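Local atomic coordinates of uncharacterized protein (Bacteroides caccae, PDB entry 4R4K), a protein that is of unknown function but has a cystatin-like fold of the NTF2 clan and binds polyethylene glycol in several pockets in the crystal. Residues T65-E69 against V80-T84; I102-E107 against V118-G124. One frame throughout, in Å; residues are numbered along the deposited sequence. Where two conformers were deposited one is given.

In the fold
Contacts 1 and 2 sit towards the two borders of one five-stranded antiparallel sheet, with strand 90-97 between them. Contact 1 joins the loop entering outermost strand 69-72 to strand 78-87; contact 2 pairs strand 104-110 with 116-123, the outermost strand at the other border. Their centres are about 12 Å apart, and they meet directly where Thr65 CG2 packs on Leu104 CD2 at 3.7 Å. Thr65 from contact 1 and Asp103, Thr123 and Gly124 from contact 2 line the same polyethylene glycol site, completed by Leu60, Leu61, Trp125 and Glu145. The polymer is not evidence of a natural ligand, but it occupies a pocket that residues of both contacts help to line.

Contact 1: T65-E69 against V80-T84; sequences TMKEE and VSKFT
Glu69 and Ser81 form an antiparallel hydrogen-bonded pair where the chain joins the border of the five-stranded sheet as outermost strand 69-72. Ser81 N donates to Glu69 O over 3.0 Å in a nearly straight bond (171° at the hydrogen), while the return bond from Glu69 N to Ser81 O is more bent. The Ser81 hydroxyl extends this grip back into the loop. With OG held between its own backbone N and carbonyl carbon (chi1 56°), Ser81 OG donates in the carbonyl plane to Lys67 O at 2.7 Å. Ser81 OG in turn accepts a weak bond from Glu69 N, 3.2 Å away, and one from a water that also donates to Glu69 OE2. Replacing Ser81 by an alanine removes OG, and Lys67 O would probably lose its donor while the water would lose one of its two acceptors.

One step along, the extended side chain of Glu68 reaches to the backbone of strand 78-87 at Phe83. Glu68 OE2 accepts the backbone N-H of Phe83, with N 2.9 Å away and standing above the carboxylate plane, so a side chain supplies an acceptor beyond the last backbone pair. The carboxylate also meets the rim of the Phe83 ring, with Glu68 CD 3.6 Å from Phe83 CD2 near the ring plane and the two flat groups steeply inclined, 74° apart. From the loop, selenomethionine Met66, its chain bent at chi2 and chi3, brings CE to 4.1 Å from Phe83 CZ. Phe93 of strand 90-97 packs edge-to-face with the Phe83 ring and also touches Met66.

The join is thus mainly polar around buried Ser81, whose hydroxyl acts as donor and acceptor together, and mixed at Phe83, where the Glu68 carboxylate accepts a strand N-H beside the ring edge; the steep tilt probably keeps any attraction to the ring hydrogens small.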
loop_
_atom_site.group_PDB
_atom_site.type_symbol
_atom_site.label_atom_id
_atom_site.label_comp_id
_atom_site.label_asym_id
_atom_site.label_seq_id
_atom_site.Cartn_x
_atom_site.Cartn_y
_atom_site.Cartn_z
ATOM N N THR A 65 9.154 4.487 -1.999
ATOM C CA THR A 65 7.765 4.496 -2.397
ATOM C C THR A 65 6.944 5.457 -1.541
ATOM O O THR A 65 6.028 6.111 -2.049
ATOM C CB THR A 65 7.176 3.077 -2.375
ATOM O OG1 THR A 65 7.847 2.295 -3.361
ATOM C CG2 THR A 65 5.678 3.062 -2.703
HETATM N N MSE A 66 7.283 5.563 -0.264
HETATM C CA MSE A 66 6.491 6.353 0.665
HETATM C C MSE A 66 6.872 7.832 0.687
HETATM O O MSE A 66 6.349 8.583 1.493
HETATM C CB MSE A 66 6.574 5.729 2.048
HETATM C CG MSE A 66 5.969 4.334 2.108
HETATM SE SE MSE A 66 4.062 4.369 1.617
HETATM C CE MSE A 66 3.452 5.938 2.581
ATOM N N LYS A 67 7.792 8.259 -0.174
ATOM C CA LYS A 67 8.227 9.663 -0.223
ATOM C C LYS A 67 7.192 10.494 -0.967
ATOM O O LYS A 67 6.653 10.036 -1.964
ATOM C CB LYS A 67 9.533 9.788 -1.009
ATOM C CG LYS A 67 10.827 9.567 -0.262
ATOM C CD LYS A 67 11.910 10.482 -0.823
ATOM C CE LYS A 67 13.295 10.020 -0.472
ATOM N NZ LYS A 67 13.338 9.302 0.819
ATOM N N GLU A 68 6.947 11.718 -0.496
ATOM C CA GLU A 68 6.108 12.653 -1.234
ATOM C C GLU A 68 6.957 13.352 -2.269
ATOM O O GLU A 68 7.987 13.939 -1.923
ATOM C CB GLU A 68 5.530 13.708 -0.321
ATOM C CG GLU A 68 4.537 13.205 0.701
ATOM C CD GLU A 68 3.848 14.358 1.413
ATOM O OE1 GLU A 68 4.485 14.904 2.349
ATOM O OE2 GLU A 68 2.692 14.719 1.030
ATOM N N GLU A 69 6.564 13.269 -3.528
ATOM C CA GLU A 69 7.344 13.858 -4.581
ATOM C C GLU A 69 6.570 13.914 -5.890
ATOM O O GLU A 69 5.512 13.329 -6.055
ATOM C CB GLU A 69 8.639 13.074 -4.768
ATOM C CG GLU A 69 8.455 11.691 -5.332
ATOM C CD GLU A 69 9.662 10.782 -5.164
ATOM O OE1 GLU A 69 10.673 11.182 -4.558
ATOM O OE2 GLU A 69 9.597 9.660 -5.706
ATOM N N VAL A 80 2.972 11.473 -9.251
ATOM C CA VAL A 80 2.845 12.280 -8.055
ATOM C C VAL A 80 2.479 11.366 -6.894
ATOM O O VAL A 80 1.585 10.539 -7.034
ATOM C CB VAL A 80 1.728 13.355 -8.225
ATOM C CG1 VAL A 80 1.501 14.144 -6.943
ATOM C CG2 VAL A 80 2.058 14.299 -9.379
ATOM N N SER A 81 3.173 11.544 -5.783
ATOM C CA SER A 81 2.896 10.837 -4.542
ATOM C C SER A 81 2.775 11.865 -3.440
ATOM O O SER A 81 3.557 12.827 -3.349
ATOM C CB SER A 81 3.977 9.813 -4.221
ATOM O OG SER A 81 5.262 10.462 -4.181
ATOM N N LYS A 82 1.739 11.721 -2.627
ATOM C CA LYS A 82 1.436 12.715 -1.609
ATOM C C LYS A 82 0.510 12.156 -0.550
ATOM O O LYS A 82 -0.253 11.217 -0.809
ATOM C CB LYS A 82 0.815 13.958 -2.241
ATOM C CG LYS A 82 -0.521 13.715 -2.890
ATOM C CD LYS A 82 -0.918 14.933 -3.716
ATOM C CE LYS A 82 -2.125 14.641 -4.583
ATOM N NZ LYS A 82 -2.769 15.889 -5.060
ATOM N N PHE A 83 0.594 12.732 0.647
ATOM C CA PHE A 83 -0.405 12.493 1.684
ATOM C C PHE A 83 -1.614 13.380 1.360
ATOM O O PHE A 83 -1.556 14.613 1.436
ATOM C CB PHE A 83 0.151 12.739 3.083
ATOM C CG PHE A 83 1.036 11.642 3.551
ATOM C CD1 PHE A 83 0.491 10.504 4.126
ATOM C CD2 PHE A 83 2.400 11.699 3.337
ATOM C CE1 PHE A 83 1.306 9.458 4.524
ATOM C CE2 PHE A 83 3.215 10.641 3.712
ATOM C CZ PHE A 83 2.663 9.529 4.316
ATOM N N THR A 84 -2.698 12.737 0.950
ATOM C CA THR A 84 -3.944 13.437 0.612
ATOM C C THR A 84 -4.790 13.699 1.843
ATOM O O THR A 84 -5.677 14.557 1.824
ATOM C CB THR A 84 -4.767 12.615 -0.381
ATOM O OG1 THR A 84 -4.934 11.275 0.130
ATOM C CG2 THR A 84 -4.051 12.585 -1.705
HETATM O O HOH W 1 6.753 8.418 -6.170
#

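Contact 2: I102-E107 against V118-G124; sequences IDLRVE and VVDCYTG. With PEU (2,5,8,11,14,17,20,23,26,29,32,35,38,41,44,47,50,53,56,59,62,65,68,71,74,77,80-heptacosaoxadooctacontan-82-ol), chain H; ACT (acetate ion), chain G.
Arg105 and Tyr122 exchange two backbone hydrogen bonds, Tyr122 N to Arg105 O at 2.8 Å and Arg105 N to Tyr122 O at 2.9 Å. Glu107 N donates to Asp120 O, and Gly124 N closes the other end on Asp103 O. Between the two acids, water 3 donates to Glu107 OE1 and Asp120 OD2, bridging carboxylate oxygens that lie 4.3 Å apart; His90 binds Glu107 OE2 and Thr36 binds Asp120 OD2, which probably eases the like-charge pairing. The Arg105 guanidinium turns its edge to an acetate, probably from the crystallisation liquor, NH2 donating to OXT.

These strands form an antiparallel beta hairpin, interrupted by a classic bulge in which Val119 and Asp120 both face Glu107, whose O takes the Val119 N-H.

On the face of Arg105 and Tyr122, the tyrosine ring, its CG anti to the backbone N (chi1 169°), lies along the strand, and Tyr122 CE2 comes 3.5 Å from Ile102 O, while water 2 links that carbonyl to Tyr122 OH. On the other face, Leu104 CD1 packs 4.0 Å from Cys121 SG, and Val106 CG1 meets Val118 CG2 at 3.8 Å. At the Leu104 end, Thr123 OG1, hydrogen-bonded to Trp125 N, lies 3.4 Å from polyethylene glycol atom CCX.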
loop_
_atom_site.group_PDB
_atom_site.type_symbol
_atom_site.label_atom_id
_atom_site.label_comp_id
_atom_site.label_asym_id
_atom_site.label_seq_id
_atom_site.Cartn_x
_atom_site.Cartn_y
_atom_site.Cartn_z
ATOM N N ILE A 102 -5.180 6.530 -9.673
ATOM C CA ILE A 102 -4.059 6.269 -8.757
ATOM C C ILE A 102 -3.689 4.806 -8.828
ATOM O O ILE A 102 -4.530 3.954 -9.171
ATOM C CB ILE A 102 -4.392 6.620 -7.303
ATOM C CG1 ILE A 102 -5.536 5.737 -6.792
ATOM C CG2 ILE A 102 -4.686 8.107 -7.173
ATOM C CD1 ILE A 102 -5.665 5.735 -5.295
ATOM N N ASP A 103 -2.424 4.501 -8.579
ATOM C CA ASP A 103 -1.988 3.101 -8.489
ATOM C C ASP A 103 -1.602 2.640 -7.079
ATOM O O ASP A 103 -1.267 1.494 -6.886
ATOM C CB ASP A 103 -0.892 2.785 -9.500
ATOM C CG ASP A 103 0.317 3.632 -9.343
ATOM O OD1 ASP A 103 0.626 4.123 -8.231
ATOM O OD2 ASP A 103 0.974 3.801 -10.397
ATOM N N LEU A 104 -1.658 3.532 -6.093
ATOM C CA LEU A 104 -1.426 3.167 -4.688
ATOM C C LEU A 104 -2.200 4.111 -3.779
ATOM O O LEU A 104 -2.134 5.321 -3.958
ATOM C CB LEU A 104 0.079 3.202 -4.315
ATOM C CG LEU A 104 0.488 2.874 -2.864
ATOM C CD1 LEU A 104 0.225 1.426 -2.525
ATOM C CD2 LEU A 104 1.959 3.180 -2.578
ATOM N N ARG A 105 -2.914 3.555 -2.802
ATOM C CA ARG A 105 -3.498 4.321 -1.724
ATOM C C ARG A 105 -3.280 3.499 -0.467
ATOM O O ARG A 105 -3.632 2.322 -0.438
ATOM C CB ARG A 105 -4.989 4.582 -1.955
ATOM C CG ARG A 105 -5.762 5.378 -0.909
ATOM C CD ARG A 105 -7.248 5.227 -1.110
ATOM N NE ARG A 105 -7.982 6.107 -0.205
ATOM C CZ ARG A 105 -8.346 5.785 1.034
ATOM N NH1 ARG A 105 -8.035 4.601 1.554
ATOM N NH2 ARG A 105 -9.030 6.663 1.759
ATOM N N VAL A 106 -2.642 4.111 0.533
ATOM C CA VAL A 106 -2.407 3.460 1.811
ATOM C C VAL A 106 -3.003 4.324 2.918
ATOM O O VAL A 106 -2.772 5.536 2.979
ATOM C CB VAL A 106 -0.906 3.285 2.103
ATOM C CG1 VAL A 106 -0.716 2.384 3.320
ATOM C CG2 VAL A 106 -0.186 2.736 0.887
ATOM N N GLU A 107 -3.816 3.690 3.756
ATOM C CA GLU A 107 -4.497 4.365 4.845
ATOM C C GLU A 107 -3.896 3.922 6.169
ATOM O O GLU A 107 -3.838 2.713 6.460
ATOM C CB GLU A 107 -5.991 4.037 4.829
ATOM C CG GLU A 107 -6.778 4.763 5.909
ATOM C CD GLU A 107 -8.273 4.541 5.808
ATOM O OE1 GLU A 107 -8.694 3.526 5.234
ATOM O OE2 GLU A 107 -9.028 5.379 6.330
ATOM N N VAL A 118 -1.331 0.237 9.249
ATOM C CA VAL A 118 -2.023 0.286 7.968
ATOM C C VAL A 118 -3.336 -0.462 8.136
ATOM O O VAL A 118 -3.335 -1.594 8.610
ATOM C CB VAL A 118 -1.191 -0.351 6.855
ATOM C CG1 VAL A 118 -2.036 -0.512 5.590
ATOM C CG2 VAL A 118 0.022 0.515 6.589
ATOM N N VAL A 119 -4.438 0.202 7.802
ATOM C CA VAL A 119 -5.762 -0.416 7.874
ATOM C C VAL A 119 -6.415 -0.669 6.526
ATOM O O VAL A 119 -7.372 -1.445 6.442
ATOM C CB VAL A 119 -6.724 0.383 8.767
ATOM C CG1 VAL A 119 -6.191 0.447 10.197
ATOM C CG2 VAL A 119 -6.992 1.770 8.208
ATOM N N ASP A 120 -5.918 -0.036 5.460
ATOM C CA ASP A 120 -6.438 -0.306 4.140
ATOM C C ASP A 120 -5.402 0.047 3.102
ATOM O O ASP A 120 -4.499 0.868 3.350
ATOM C CB ASP A 120 -7.736 0.452 3.883
ATOM C CG ASP A 120 -8.638 -0.248 2.860
ATOM O OD1 ASP A 120 -8.316 -1.360 2.368
ATOM O OD2 ASP A 120 -9.692 0.340 2.534
ATOM N N CYS A 121 -5.528 -0.583 1.954
ATOM C CA CYS A 121 -4.624 -0.323 0.862
ATOM C C CYS A 121 -5.287 -0.712 -0.456
ATOM O O CYS A 121 -5.982 -1.728 -0.539
ATOM C CB CYS A 121 -3.334 -1.098 1.047
ATOM S SG CYS A 121 -2.151 -0.978 -0.323
ATOM N N TYR A 122 -5.117 0.157 -1.440
ATOM C CA TYR A 122 -5.366 -0.159 -2.829
ATOM C C TYR A 122 -3.998 -0.196 -3.475
ATOM O O TYR A 122 -3.202 0.733 -3.310
ATOM C CB TYR A 122 -6.233 0.903 -3.527
ATOM C CG TYR A 122 -6.244 0.663 -5.015
ATOM C CD1 TYR A 122 -7.041 -0.355 -5.568
ATOM C CD2 TYR A 122 -5.411 1.384 -5.863
ATOM C CE1 TYR A 122 -7.025 -0.621 -6.930
ATOM C CE2 TYR A 122 -5.383 1.136 -7.230
ATOM C CZ TYR A 122 -6.186 0.123 -7.758
ATOM O OH TYR A 122 -6.183 -0.143 -9.094
ATOM N N THR A 123 -3.706 -1.272 -4.185
ATOM C CA THR A 123 -2.490 -1.326 -4.988
ATOM C C THR A 123 -2.752 -1.793 -6.404
ATOM O O THR A 123 -3.505 -2.743 -6.629
ATOM C CB THR A 123 -1.401 -2.185 -4.325
ATOM O OG1 THR A 123 -0.291 -2.321 -5.225
ATOM C CG2 THR A 123 -1.905 -3.557 -3.965
ATOM N N GLY A 124 -2.124 -1.114 -7.361
ATOM C CA GLY A 124 -2.213 -1.503 -8.763
ATOM C C GLY A 124 -1.708 -2.914 -9.052
ATOM O O GLY A 124 -1.941 -3.419 -10.122
HETATM O OCP PEU H . 3.131 -3.701 -12.326
HETATM C CCQ PEU H . 3.015 -4.278 -11.028
HETATM C CCR PEU H . 2.376 -3.276 -10.074
HETATM O OCS PEU H . 3.147 -2.074 -10.036
HETATM C CCT PEU H . 2.388 -0.888 -10.329
HETATM C CCU PEU H . 1.498 -0.500 -9.152
HETATM O OCV PEU H . 2.312 -0.408 -7.985
HETATM C CCW PEU H . 1.685 0.247 -6.888
HETATM C CCX PEU H . 2.374 -0.201 -5.610
HETATM O OCY PEU H . 3.782 0.061 -5.642
HETATM C CCZ PEU H . 4.482 -0.286 -4.433
HETATM C CDA PEU H . 4.615 -1.798 -4.234
HETATM O ODB PEU H . 5.962 -2.173 -3.944
HETATM C CDC PEU H . 6.464 -3.259 -4.731
HETATM C CDD PEU H . 6.755 -2.757 -6.146
HETATM O ODE PEU H . 7.666 -3.629 -6.821
HETATM C C ACT G . -10.354 8.801 -1.160
HETATM O O ACT G . -11.574 8.550 -1.162
HETATM O OXT ACT G . -9.743 9.073 -0.105
HETATM C CH3 ACT G . -9.609 8.768 -2.463
HETATM O O HOH W 2 -4.293 1.236 -10.500
HETATM O O HOH W 3 -10.675 2.444 3.589
#